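Local coordinates for protein glycoside hydrolase family 5 (Aspergillus oryzae, PDB 6LA0) that hydrolyses glycosidic bonds as a rutinosidase of glycoside hydrolase family 5, and may also act as an exo-1,3-beta-glucanase, at residues A[310-315]-A[361-366]. Numbering follows the deposited sequence.
Sequences ALRERN and HGYIDL
The first turn of helix 312-326, in the family 5 TIM-barrel enzyme, meets the Schellman motif that ends helix 355-360, where Glu313 packs on Tyr363. Gly362, at positive phi, is the C-prime residue of that motif, and Tyr363 follows it with its ring turned to the helix start. Glu313 CB stands over one ring face in a CH-pi contact, 3.6 Å from the Tyr363 ring centroid and 8° off the normal. Because Glu313 is extended, with CG anti to the backbone N (chi1 179°), its chain runs on across the CG-CD1 side of the ring, and OE2 ends 3.7 Å from Tyr363 CA. The phenol reaches the helix start through a water, which lies 2.9 Å from Tyr363 OH, accepts from Glu313 N and donates to Ala310 O. Arg312 NH2 comes only near Tyr363 OH, at 3.9 Å; it bonds weakly to Tyr357 OH, while NE holds Phe309 O and NH1 holds Asp351 O. Asn317 ND2, one turn further along, bonds both Glu313 O and Tyr363 O. Aliphatic carbon on an aromatic face thus supplies most of the direct packing, while the water satisfies a first-turn amide and ties it to the phenol.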
ATOM      1  N   ALA A 310      12.195 -23.517   4.150  1.00 19.99           N
ATOM      2  CA  ALA A 310      11.386 -24.413   4.972  1.00 21.05           C
ATOM      3  C   ALA A 310      10.519 -23.656   5.967  1.00 18.76           C
ATOM      4  O   ALA A 310       9.412 -24.098   6.280  1.00 19.88           O
ATOM      5  CB  ALA A 310      12.282 -25.404   5.726  1.00 18.57           C
ATOM      6  N   LEU A 311      10.991 -22.527   6.474  1.00 16.68           N
ATOM      7  CA  LEU A 311      10.236 -21.823   7.507  1.00 21.52           C
ATOM      8  C   LEU A 311       9.224 -20.826   6.951  1.00 19.96           C
ATOM      9  O   LEU A 311       8.600 -20.105   7.740  1.00 19.01           O
ATOM     10  CB  LEU A 311      11.193 -21.114   8.473  1.00 18.86           C
ATOM     11  CG  LEU A 311      11.977 -22.037   9.416  1.00 22.37           C
ATOM     12  CD1 LEU A 311      12.979 -21.237  10.255  1.00 21.70           C
ATOM     13  CD2 LEU A 311      11.020 -22.825  10.302  1.00 19.78           C
ATOM     14  N   ARG A 312       9.016 -20.778   5.628  1.00 22.12           N
ATOM     15  CA  ARG A 312       8.103 -19.780   5.075  1.00 18.18           C
ATOM     16  C   ARG A 312       6.677 -19.978   5.573  1.00 19.02           C
ATOM     17  O   ARG A 312       5.981 -19.003   5.897  1.00 19.05           O
ATOM     18  CB  ARG A 312       8.133 -19.813   3.548  1.00 17.57           C
ATOM     19  CG  ARG A 312       9.449 -19.330   2.968  1.00 19.65           C
ATOM     20  CD  ARG A 312       9.476 -19.466   1.445  1.00 17.49           C
ATOM     21  NE  ARG A 312       9.485 -20.859   1.006  1.00 19.12           N
ATOM     22  CZ  ARG A 312       9.431 -21.233  -0.267  1.00 22.43           C
ATOM     23  NH1 ARG A 312       9.371 -20.313  -1.223  1.00 18.33           N
ATOM     24  NH2 ARG A 312       9.442 -22.522  -0.584  1.00 21.00           N
ATOM     25  N   GLU A 313       6.210 -21.226   5.627  1.00 15.89           N
ATOM     26  CA  GLU A 313       4.833 -21.460   6.049  1.00 17.12           C
ATOM     27  C   GLU A 313       4.631 -21.041   7.505  1.00 18.08           C
ATOM     28  O   GLU A 313       3.649 -20.355   7.842  1.00 20.71           O
ATOM     29  CB  GLU A 313       4.462 -22.929   5.847  1.00 18.44           C
ATOM     30  CG  GLU A 313       3.041 -23.239   6.290  1.00 19.94           C
ATOM     31  CD  GLU A 313       2.695 -24.702   6.173  1.00 28.94           C
ATOM     32  OE1 GLU A 313       3.600 -25.550   6.385  1.00 32.26           O
ATOM     33  OE2 GLU A 313       1.510 -24.999   5.887  1.00 25.09           O
ATOM     34  N   ARG A 314       5.557 -21.436   8.383  1.00 18.83           N
ATOM     35  CA  ARG A 314       5.429 -21.075   9.793  1.00 17.76           C
ATOM     36  C   ARG A 314       5.444 -19.562   9.968  1.00 21.67           C
ATOM     37  O   ARG A 314       4.608 -18.998  10.694  1.00 19.47           O
ATOM     38  CB  ARG A 314       6.551 -21.739  10.610  1.00 20.20           C
ATOM     39  CG  ARG A 314       6.507 -21.408  12.115  1.00 24.41           C
ATOM     40  CD  ARG A 314       7.840 -21.642  12.817  1.00 17.90           C
ATOM     41  NE  ARG A 314       8.821 -20.586  12.543  1.00 18.38           N
ATOM     42  CZ  ARG A 314      10.017 -20.499  13.124  1.00 17.68           C
ATOM     43  NH1 ARG A 314      10.378 -21.380  14.056  1.00 19.05           N
ATOM     44  NH2 ARG A 314      10.847 -19.512  12.802  1.00 17.83           N
ATOM     45  N   ASN A 315       6.337 -18.878   9.247  1.00 20.80           N
ATOM     46  CA  ASN A 315       6.545 -17.451   9.469  1.00 16.93           C
ATOM     47  C   ASN A 315       5.399 -16.598   8.910  1.00 17.96           C
ATOM     48  O   ASN A 315       4.961 -15.647   9.572  1.00 18.79           O
ATOM     49  CB  ASN A 315       7.898 -17.035   8.880  1.00 22.23           C
ATOM     50  CG  ASN A 315       9.091 -17.609   9.659  1.00 19.69           C
ATOM     51  OD1 ASN A 315       8.972 -18.005  10.830  1.00 21.42           O
ATOM     52  ND2 ASN A 315      10.252 -17.639   9.013  1.00 19.22           N
ATOM     53  N   HIS A 361       0.816 -23.715  -2.453  1.00 23.30           N
ATOM     54  CA  HIS A 361       1.424 -24.835  -1.750  1.00 21.46           C
ATOM     55  C   HIS A 361       0.779 -25.082  -0.392  1.00 24.50           C
ATOM     56  O   HIS A 361       1.369 -25.745   0.463  1.00 21.62           O
ATOM     57  CB  HIS A 361       2.934 -24.614  -1.659  1.00 23.15           C
ATOM     58  CG  HIS A 361       3.595 -24.629  -3.006  1.00 25.45           C
ATOM     59  ND1 HIS A 361       4.353 -25.689  -3.459  1.00 26.24           N
ATOM     60  CD2 HIS A 361       3.540 -23.744  -4.029  1.00 23.86           C
ATOM     61  CE1 HIS A 361       4.766 -25.439  -4.689  1.00 22.97           C
ATOM     62  NE2 HIS A 361       4.288 -24.263  -5.058  1.00 25.11           N
ATOM     63  N   GLY A 362      -0.437 -24.571  -0.196  1.00 23.94           N
ATOM     64  CA  GLY A 362      -1.271 -24.930   0.933  1.00 20.70           C
ATOM     65  C   GLY A 362      -0.954 -24.261   2.249  1.00 26.47           C
ATOM     66  O   GLY A 362      -1.369 -24.764   3.297  1.00 23.26           O
ATOM     67  N   TYR A 363      -0.226 -23.142   2.239  1.00 23.47           N
ATOM     68  CA  TYR A 363       0.126 -22.479   3.488  1.00 22.52           C
ATOM     69  C   TYR A 363      -1.026 -21.673   4.088  1.00 20.58           C
ATOM     70  O   TYR A 363      -1.019 -21.419   5.302  1.00 19.12           O
ATOM     71  CB  TYR A 363       1.306 -21.522   3.279  1.00 20.75           C
ATOM     72  CG  TYR A 363       2.610 -22.118   2.781  1.00 20.14           C
ATOM     73  CD1 TYR A 363       2.765 -23.490   2.571  1.00 19.85           C
ATOM     74  CD2 TYR A 363       3.700 -21.297   2.535  1.00 19.22           C
ATOM     75  CE1 TYR A 363       3.987 -24.013   2.115  1.00 21.10           C
ATOM     76  CE2 TYR A 363       4.909 -21.808   2.089  1.00 18.80           C
ATOM     77  CZ  TYR A 363       5.050 -23.160   1.879  1.00 21.43           C
ATOM     78  OH  TYR A 363       6.269 -23.643   1.430  1.00 22.09           O
ATOM     79  N   ILE A 364      -2.000 -21.258   3.284  1.00 19.45           N
ATOM     80  CA  ILE A 364      -2.942 -20.206   3.665  1.00 17.76           C
ATOM     81  C   ILE A 364      -4.342 -20.791   3.813  1.00 21.78           C
ATOM     82  O   ILE A 364      -4.867 -21.418   2.882  1.00 24.51           O
ATOM     83  CB  ILE A 364      -2.958 -19.048   2.649  1.00 19.51           C
ATOM     84  CG1 ILE A 364      -1.546 -18.478   2.438  1.00 21.33           C
ATOM     85  CG2 ILE A 364      -3.947 -17.954   3.094  1.00 17.42           C
ATOM     86  CD1 ILE A 364      -0.775 -18.216   3.725  1.00 18.10           C
ATOM     87  N   ASP A 365      -4.964 -20.532   4.963  1.00 19.05           N
ATOM     88  CA  ASP A 365      -6.400 -20.765   5.168  1.00 25.23           C
ATOM     89  C   ASP A 365      -6.892 -19.645   6.082  1.00 23.12           C
ATOM     90  O   ASP A 365      -6.872 -19.769   7.311  1.00 22.93           O
ATOM     91  CB  ASP A 365      -6.683 -22.144   5.752  1.00 29.12           C
ATOM     92  CG  ASP A 365      -8.120 -22.298   6.227  1.00 31.12           C
ATOM     93  OD1 ASP A 365      -9.014 -21.569   5.741  1.00 27.27           O
ATOM     94  OD2 ASP A 365      -8.359 -23.157   7.100  1.00 34.57           O
ATOM     95  N   LEU A 366      -7.329 -18.543   5.478  1.00 24.68           N
ATOM     96  CA  LEU A 366      -7.717 -17.400   6.295  1.00 19.94           C
ATOM     97  C   LEU A 366      -9.054 -17.597   6.985  1.00 23.00           C
ATOM     98  O   LEU A 366      -9.399 -16.787   7.853  1.00 25.78           O
ATOM     99  CB  LEU A 366      -7.750 -16.126   5.443  1.00 22.18           C
ATOM    100  CG  LEU A 366      -6.372 -15.781   4.873  1.00 20.29           C
ATOM    101  CD1 LEU A 366      -6.454 -14.557   3.985  1.00 17.63           C
ATOM    102  CD2 LEU A 366      -5.395 -15.542   6.020  1.00 16.62           C
TER
HETATM  103  O   HOH W   1       7.650 -23.557   3.968  1.00 23.50           O